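Local coordinates for envelope glycoprotein (Bourbon virus, PDB 5ZKX) that probably drives fusion of the viral and host membranes, as a class III fusion glycoprotein related to baculovirus gp64, caught here in its postfusion form, at residues Y51-C56 and S71-P76; T66-S71 and K125-N130; F44-R49 and T425-S430. All blocks are in the same frame, centred on the assembly; numbering follows the deposited sequence.

Interaction 1 of 3, residues Y51-C56 and S71-P76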
# COMPACT_ATOMS: atom_id res chain seq x y z
N TYR A 51 -32.70 20.50 -9.78
CA TYR A 51 -32.95 21.79 -10.40
C TYR A 51 -32.83 22.90 -9.36
O TYR A 51 -33.24 22.74 -8.21
CB TYR A 51 -34.33 21.83 -11.09
CG TYR A 51 -35.54 21.72 -10.18
CD1 TYR A 51 -36.08 22.84 -9.56
CD2 TYR A 51 -36.18 20.50 -9.99
CE1 TYR A 51 -37.19 22.75 -8.75
CE2 TYR A 51 -37.30 20.40 -9.17
CZ TYR A 51 -37.80 21.53 -8.56
OH TYR A 51 -38.90 21.45 -7.75
N TRP A 52 -32.25 24.01 -9.79
CA TRP A 52 -32.22 25.23 -9.00
C TRP A 52 -33.38 26.12 -9.41
O TRP A 52 -33.56 26.41 -10.60
CB TRP A 52 -30.89 25.95 -9.20
CG TRP A 52 -30.91 27.38 -8.78
CD1 TRP A 52 -31.09 28.47 -9.58
CD2 TRP A 52 -30.74 27.88 -7.45
NE1 TRP A 52 -31.05 29.62 -8.83
CE2 TRP A 52 -30.83 29.28 -7.52
CE3 TRP A 52 -30.53 27.28 -6.21
CZ2 TRP A 52 -30.72 30.09 -6.39
CZ3 TRP A 52 -30.42 28.09 -5.09
CH2 TRP A 52 -30.51 29.48 -5.19
N ARG A 53 -34.19 26.54 -8.43
CA ARG A 53 -35.35 27.37 -8.69
C ARG A 53 -35.23 28.67 -7.90
O ARG A 53 -34.93 28.63 -6.70
CB ARG A 53 -36.65 26.65 -8.33
CG ARG A 53 -37.88 27.54 -8.35
CD ARG A 53 -38.96 27.02 -7.42
NE ARG A 53 -39.67 25.88 -7.99
CZ ARG A 53 -40.29 24.95 -7.27
NH1 ARG A 53 -40.30 25.03 -5.95
NH2 ARG A 53 -40.92 23.95 -7.88
N SER A 54 -35.47 29.80 -8.56
CA SER A 54 -35.47 31.11 -7.92
C SER A 54 -36.75 31.84 -8.32
O SER A 54 -36.83 32.39 -9.42
CB SER A 54 -34.23 31.92 -8.29
OG SER A 54 -34.09 33.03 -7.42
N TYR A 55 -37.73 31.84 -7.43
CA TYR A 55 -39.01 32.49 -7.64
C TYR A 55 -39.04 33.75 -6.79
O TYR A 55 -39.19 33.68 -5.56
CB TYR A 55 -40.16 31.55 -7.28
CG TYR A 55 -41.53 32.02 -7.70
CD1 TYR A 55 -41.88 32.08 -9.05
CD2 TYR A 55 -42.48 32.40 -6.76
CE1 TYR A 55 -43.13 32.50 -9.44
CE2 TYR A 55 -43.74 32.82 -7.15
CZ TYR A 55 -44.05 32.87 -8.49
OH TYR A 55 -45.30 33.29 -8.89
N CYS A 56 -38.91 34.91 -7.43
CA CYS A 56 -38.85 36.18 -6.74
C CYS A 56 -40.07 37.03 -7.06
O CYS A 56 -40.72 36.86 -8.09
CB CYS A 56 -37.57 36.94 -7.11
SG CYS A 56 -36.05 35.99 -6.88
N SER A 71 -34.57 27.51 -3.99
CA SER A 71 -34.43 26.16 -3.49
C SER A 71 -33.63 25.31 -4.47
O SER A 71 -33.74 25.49 -5.68
CB SER A 71 -35.80 25.52 -3.24
OG SER A 71 -36.55 25.47 -4.44
N LEU A 72 -32.82 24.41 -3.92
CA LEU A 72 -32.18 23.34 -4.69
C LEU A 72 -32.97 22.06 -4.43
O LEU A 72 -32.98 21.55 -3.30
CB LEU A 72 -30.72 23.15 -4.27
CG LEU A 72 -29.59 23.73 -5.12
CD1 LEU A 72 -28.27 23.45 -4.42
CD2 LEU A 72 -29.59 23.13 -6.52
N ASN A 73 -33.65 21.56 -5.46
CA ASN A 73 -34.54 20.43 -5.27
C ASN A 73 -34.03 19.21 -6.03
O ASN A 73 -33.77 19.30 -7.23
CB ASN A 73 -35.96 20.77 -5.74
CG ASN A 73 -36.54 21.96 -5.01
OD1 ASN A 73 -36.51 23.08 -5.51
ND2 ASN A 73 -37.08 21.72 -3.83
N PRO A 74 -33.87 18.07 -5.35
CA PRO A 74 -33.45 16.86 -6.05
C PRO A 74 -34.63 16.14 -6.68
O PRO A 74 -35.69 15.99 -6.08
CB PRO A 74 -32.84 16.02 -4.92
CG PRO A 74 -33.64 16.40 -3.72
CD PRO A 74 -34.01 17.86 -3.90
N LYS A 75 -34.44 15.70 -7.92
CA LYS A 75 -35.43 14.92 -8.65
C LYS A 75 -34.74 13.68 -9.18
O LYS A 75 -34.43 13.59 -10.38
CB LYS A 75 -36.09 15.74 -9.76
CG LYS A 75 -37.23 16.63 -9.28
CD LYS A 75 -38.43 15.80 -8.84
CE LYS A 75 -39.33 16.60 -7.90
NZ LYS A 75 -40.47 15.79 -7.38
N PRO A 76 -34.46 12.70 -8.32
CA PRO A 76 -33.77 11.49 -8.76
C PRO A 76 -34.64 10.72 -9.74
O PRO A 76 -35.85 10.56 -9.53
CB PRO A 76 -33.57 10.71 -7.45
CG PRO A 76 -34.62 11.22 -6.54
CD PRO A 76 -34.81 12.66 -6.89
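Tyr51 and Asn73 face each other in the antiparallel beta hairpin of strands 44-58 and 67-74, and with Ser71 they bury most of the surface between the segments. Tyr51 and Asn73 form one hydrogen-bonded pair, Arg53 and Ser71 the next, through Tyr51 N to Asn73 O, Asn73 N to Tyr51 O, Arg53 N to Ser71 O and Ser71 N to Arg53 O, each 3.0 Å. Between them Trp52 and Leu72 make the non-hydrogen-bonded pair and put their side chains on the other face of the sheet.

With CG set between its backbone N and carbonyl carbon (chi1 66°), the Tyr51 side chain turns toward the partner strand. Asn73 CB lies over one face of the ring, 3.8 Å from the centroid of the Tyr51 ring, a CH-pi contact, and Lys75 CG touches the ring's edge at CE2 of Tyr51. A flat aromatic suits this place because it offers a broad face to a short neighbour; Trp141 and Trp112 add further ring contacts. On the opposite face of the sheet the indole edge of Trp52 meets Leu72, CE3 to CG 3.8 Å, at about a right angle. Tyr440 of a second subunit meets Trp52 edge-to-face and its hydroxyl accepts the outward-pointing backbone N-H of Leu72, carrying the hairpin into the trimer interface.

Ser71 and Asn73, two apart on one strand, are small and polar enough to bond side by side: the Ser71 hydroxyl donates from OG to Asn73 OD1 at 2.6 Å, holding the amide with its OD1 3.3 Å from CE1 of Tyr51.

Interaction 2 of 3, residues T66-S71 and K125-N130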
# COMPACT_ATOMS: atom_id res chain seq x y z
N THR A 66 -42.12 40.97 -0.88
CA THR A 66 -40.97 41.30 -1.71
C THR A 66 -39.77 40.47 -1.26
O THR A 66 -39.39 40.50 -0.09
CB THR A 66 -40.66 42.79 -1.64
OG1 THR A 66 -41.82 43.54 -2.01
CG2 THR A 66 -39.52 43.12 -2.58
N GLY A 67 -39.18 39.74 -2.19
CA GLY A 67 -38.06 38.88 -1.88
C GLY A 67 -38.04 37.68 -2.81
O GLY A 67 -38.85 37.57 -3.73
N CYS A 68 -37.10 36.79 -2.54
CA CYS A 68 -36.86 35.62 -3.37
C CYS A 68 -37.08 34.35 -2.57
O CYS A 68 -36.67 34.25 -1.41
CB CYS A 68 -35.44 35.62 -3.94
SG CYS A 68 -35.17 36.83 -5.25
N TYR A 69 -37.72 33.38 -3.20
CA TYR A 69 -37.87 32.04 -2.65
C TYR A 69 -37.04 31.11 -3.54
O TYR A 69 -37.45 30.79 -4.66
CB TYR A 69 -39.34 31.62 -2.59
CG TYR A 69 -40.12 32.23 -1.44
CD1 TYR A 69 -41.04 31.47 -0.72
CD2 TYR A 69 -39.95 33.56 -1.08
CE1 TYR A 69 -41.76 32.02 0.33
CE2 TYR A 69 -40.66 34.12 -0.03
CZ TYR A 69 -41.57 33.35 0.67
OH TYR A 69 -42.28 33.89 1.71
N ASN A 70 -35.87 30.71 -3.05
CA ASN A 70 -34.93 29.90 -3.81
C ASN A 70 -34.78 28.53 -3.16
O ASN A 70 -34.85 28.40 -1.93
CB ASN A 70 -33.55 30.57 -3.89
CG ASN A 70 -33.61 31.98 -4.45
OD1 ASN A 70 -34.58 32.37 -5.10
ND2 ASN A 70 -32.56 32.75 -4.21
N SER A 71 -34.57 27.51 -3.99
CA SER A 71 -34.43 26.16 -3.49
C SER A 71 -33.63 25.31 -4.47
O SER A 71 -33.74 25.49 -5.68
CB SER A 71 -35.80 25.52 -3.24
OG SER A 71 -36.55 25.47 -4.44
N LYS A 125 -26.63 28.92 -11.09
CA LYS A 125 -27.30 29.50 -9.92
C LYS A 125 -27.56 30.98 -10.19
O LYS A 125 -26.84 31.87 -9.74
CB LYS A 125 -26.45 29.29 -8.67
CG LYS A 125 -27.09 29.78 -7.38
CD LYS A 125 -26.03 29.99 -6.33
CE LYS A 125 -26.64 30.39 -5.00
NZ LYS A 125 -25.58 30.65 -3.98
N ARG A 126 -28.63 31.24 -10.95
CA ARG A 126 -28.96 32.59 -11.39
C ARG A 126 -30.30 33.03 -10.81
O ARG A 126 -31.22 32.23 -10.66
CB ARG A 126 -29.00 32.68 -12.92
CG ARG A 126 -30.00 31.76 -13.55
CD ARG A 126 -30.32 32.16 -14.98
NE ARG A 126 -31.35 31.30 -15.53
CZ ARG A 126 -31.11 30.15 -16.15
NH1 ARG A 126 -29.86 29.72 -16.31
NH2 ARG A 126 -32.12 29.42 -16.61
N SER A 127 -30.39 34.32 -10.49
CA SER A 127 -31.58 34.90 -9.89
C SER A 127 -31.64 36.38 -10.25
O SER A 127 -30.60 37.01 -10.48
CB SER A 127 -31.60 34.71 -8.37
OG SER A 127 -32.60 35.50 -7.76
N ASN A 128 -32.85 36.92 -10.30
CA ASN A 128 -33.05 38.34 -10.51
C ASN A 128 -34.47 38.71 -10.11
O ASN A 128 -35.40 37.92 -10.31
CB ASN A 128 -32.78 38.74 -11.97
CG ASN A 128 -33.80 38.18 -12.93
OD1 ASN A 128 -33.83 36.98 -13.19
ND2 ASN A 128 -34.63 39.06 -13.48
N ASN A 129 -34.62 39.89 -9.53
CA ASN A 129 -35.90 40.37 -9.00
C ASN A 129 -36.13 41.82 -9.41
O ASN A 129 -36.46 42.68 -8.59
CB ASN A 129 -35.94 40.20 -7.48
CG ASN A 129 -37.33 40.34 -6.92
OD1 ASN A 129 -38.32 40.01 -7.58
ND2 ASN A 129 -37.43 40.82 -5.69
N ASN A 130 -35.94 42.12 -10.70
CA ASN A 130 -35.91 43.49 -11.19
C ASN A 130 -37.14 43.86 -12.02
O ASN A 130 -37.06 44.71 -12.90
CB ASN A 130 -34.64 43.71 -12.02
CG ASN A 130 -34.61 42.84 -13.26
OD1 ASN A 130 -35.04 41.69 -13.23
ND2 ASN A 130 -34.10 43.38 -14.36
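Ser127 and Asn129 carry segment 125-130 against the outer hairpin strand 67-74, where they meet Cys68. The touching parts of the two segments run nearly opposite ways, but no hydrogen bond joins them directly. Lys125 and Ser127 instead pair by backbone with Lys442, near the modelled C-terminal end, while the carbonyl of Arg126 accepts from the indole NE1 of Trp52.

Ser127 points its CB at the hairpin, and with OG anti to the backbone N (chi1 168°) the hydroxyl comes to 3.8 Å from SG of Cys68. This is only van der Waals contact; the polar partner of Ser127 OG is the hydroxyl of Ser54 on strand 44-58. A small hydroxyl fits here, since it can bond to Ser54 while still lying against the sulfur.

Asn128 turns away from the hairpin: its ND2 donates to OD1 of Asn130 at 2.7 Å and its OD1 accepts from Asn138. Asn129 then swings back, setting CB 4.1 Å from Cys68 SG. Its ND2 donates to the carbonyl of Tyr57 and passes 4.1 Å from the Gly67 carbonyl O, too far for a bond; glycine suits that place because at phi 150° a CB would jam against the carbonyl of Thr66. Asn130 reaches Gly64 of a third subunit through its ND2.

By analogy with gp64, the tip turns between strands 44-58 and 67-74 and between strands 126-127 and 134-148 probably correspond to the two fusion loops. The chemistry implies a non-bonded seam: the Cys56-Cys68 disulfide turns SG of Cys68 toward small polar side chains, whose hydrogen bonds go to strand 44-58 rather than to strand 67-74.

Interaction 3 of 3, residues F44-R49 and T425-S430; sequences FIIGYR and TFVANS
Helix 422-437 lies along a face of the sheet built on strand 44-58, meeting it through Ile46 and Tyr48, two residues on the same side of the strand. The segment axes are 9.7 Å apart and run nearly the same way, at 11°. Phe426 and Ser430, one helical turn apart, point at the strand.

Phe426 throws its ring out on the far side from its own N (chi1 176°), across to the sheet. Its far end meets the edge of the Tyr48 ring, CZ to CE2 3.6 Å, with the planes at 48°, neither stacked nor T-shaped. Its CD2 packs 4.1 Å from CG2 of Ile46, and that same methyl branch lies 4.0 Å from CG2 of Val427.

This is a helix-on-sheet contact in which strands 134-148 and 188-192, the neighbours of strand 44-58, widen the floor beneath the helix. It joins an early strand to a region near the C-terminus, consistent with the folding back of the C-terminal part in postfusion class III proteins. Ile46 and Val427 meet through their CG2 methyls between the backbones, and being beta-branched they are short and stiff.

Ser430 is small enough for the helix to come close over Tyr48. Its OG sits over the ring centre, 3.5 Å from CE2 of Tyr48, and its CB makes a CH-pi contact 4.0 Å from the Tyr48 ring centroid; the carbonyl of Ser430 accepts from Arg142.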
# COMPACT_ATOMS: atom_id res chain seq x y z
N PHE A 44 -23.98 -1.67 -13.28
CA PHE A 44 -24.37 -0.64 -12.32
C PHE A 44 -24.58 0.67 -13.06
O PHE A 44 -23.70 1.11 -13.81
CB PHE A 44 -23.29 -0.48 -11.24
CG PHE A 44 -23.78 0.19 -10.00
CD1 PHE A 44 -24.99 -0.16 -9.42
CD2 PHE A 44 -23.02 1.17 -9.38
CE1 PHE A 44 -25.43 0.44 -8.27
CE2 PHE A 44 -23.46 1.78 -8.22
CZ PHE A 44 -24.66 1.41 -7.67
N ILE A 45 -25.74 1.28 -12.85
CA ILE A 45 -26.08 2.57 -13.45
C ILE A 45 -26.35 3.56 -12.34
O ILE A 45 -27.10 3.27 -11.40
CB ILE A 45 -27.29 2.46 -14.40
CG1 ILE A 45 -27.12 1.28 -15.36
CG2 ILE A 45 -27.45 3.75 -15.19
CD1 ILE A 45 -28.19 1.21 -16.43
N ILE A 46 -25.72 4.73 -12.43
CA ILE A 46 -25.91 5.81 -11.47
C ILE A 46 -26.38 7.03 -12.24
O ILE A 46 -25.76 7.43 -13.23
CB ILE A 46 -24.62 6.13 -10.69
CG1 ILE A 46 -24.06 4.86 -10.05
CG2 ILE A 46 -24.89 7.18 -9.62
CD1 ILE A 46 -22.85 5.12 -9.18
N GLY A 47 -27.47 7.62 -11.78
CA GLY A 47 -28.00 8.83 -12.39
C GLY A 47 -28.42 9.83 -11.34
O GLY A 47 -29.04 9.48 -10.34
N TYR A 48 -28.06 11.09 -11.57
CA TYR A 48 -28.48 12.16 -10.69
C TYR A 48 -29.22 13.22 -11.49
O TYR A 48 -29.05 13.35 -12.71
CB TYR A 48 -27.29 12.79 -9.95
CG TYR A 48 -26.32 13.57 -10.80
CD1 TYR A 48 -26.49 14.93 -11.01
CD2 TYR A 48 -25.22 12.95 -11.37
CE1 TYR A 48 -25.59 15.65 -11.78
CE2 TYR A 48 -24.32 13.66 -12.14
CZ TYR A 48 -24.51 15.01 -12.34
OH TYR A 48 -23.62 15.72 -13.10
N ARG A 49 -30.07 13.97 -10.79
CA ARG A 49 -30.81 15.07 -11.39
C ARG A 49 -31.29 15.99 -10.29
O ARG A 49 -31.74 15.53 -9.24
CB ARG A 49 -32.00 14.57 -12.22
CG ARG A 49 -32.89 15.69 -12.75
CD ARG A 49 -33.96 15.16 -13.68
NE ARG A 49 -34.83 14.19 -13.03
CZ ARG A 49 -35.62 13.35 -13.68
NH1 ARG A 49 -35.64 13.37 -15.01
NH2 ARG A 49 -36.38 12.49 -13.02
N THR A 425 -16.58 7.44 -7.65
CA THR A 425 -15.84 8.59 -8.17
C THR A 425 -16.75 9.49 -9.00
O THR A 425 -16.63 10.72 -8.95
CB THR A 425 -14.64 8.11 -8.98
OG1 THR A 425 -13.83 7.26 -8.16
CG2 THR A 425 -13.82 9.29 -9.46
N PHE A 426 -17.67 8.88 -9.76
CA PHE A 426 -18.69 9.65 -10.46
C PHE A 426 -19.54 10.45 -9.48
O PHE A 426 -19.82 11.63 -9.70
CB PHE A 426 -19.56 8.71 -11.29
CG PHE A 426 -20.71 9.39 -11.99
CD1 PHE A 426 -20.52 10.03 -13.20
CD2 PHE A 426 -21.98 9.38 -11.44
CE1 PHE A 426 -21.57 10.65 -13.85
CE2 PHE A 426 -23.03 10.00 -12.08
CZ PHE A 426 -22.82 10.63 -13.29
N VAL A 427 -19.95 9.81 -8.39
CA VAL A 427 -20.77 10.49 -7.38
C VAL A 427 -19.99 11.64 -6.75
O VAL A 427 -20.50 12.76 -6.61
CB VAL A 427 -21.27 9.49 -6.33
CG1 VAL A 427 -21.74 10.21 -5.07
CG2 VAL A 427 -22.39 8.63 -6.90
N ALA A 428 -18.75 11.37 -6.35
CA ALA A 428 -17.97 12.39 -5.66
C ALA A 428 -17.68 13.59 -6.55
O ALA A 428 -17.67 14.73 -6.09
CB ALA A 428 -16.66 11.79 -5.13
N ASN A 429 -17.45 13.35 -7.85
CA ASN A 429 -17.19 14.45 -8.77
C ASN A 429 -18.44 15.28 -9.01
O ASN A 429 -18.37 16.51 -9.08
CB ASN A 429 -16.65 13.90 -10.09
CG ASN A 429 -15.27 13.28 -9.95
OD1 ASN A 429 -14.50 13.64 -9.05
ND2 ASN A 429 -14.95 12.35 -10.83
N SER A 430 -19.59 14.62 -9.16
CA SER A 430 -20.85 15.33 -9.35
C SER A 430 -21.15 16.25 -8.18
O SER A 430 -21.53 17.41 -8.36
CB SER A 430 -21.98 14.33 -9.56
OG SER A 430 -23.19 14.82 -9.03

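All three contacts use the hairpin of strands 44-58 and 67-74. Interactions 1 and 2 have centres about 11 Å apart, share Ser71 and are joined covalently by the disulfide from Cys56 SG to Cys68 SG, 2.0 Å. Both also touch the second subunit of the trimer, and interaction 2 reaches the third as well, whereas no other chain touches interaction 3. Interaction 3 lies at the N-terminal end of strand 44-58, its centre about 19 Å from that of interaction 1, and connects to it where Arg49 NE meets Lys75 O at 2.7 Å, probably as a hydrogen bond. Interactions 2 and 3, nearest atoms about 11 Å apart, are related through neighbouring strands 44-58 and 67-74.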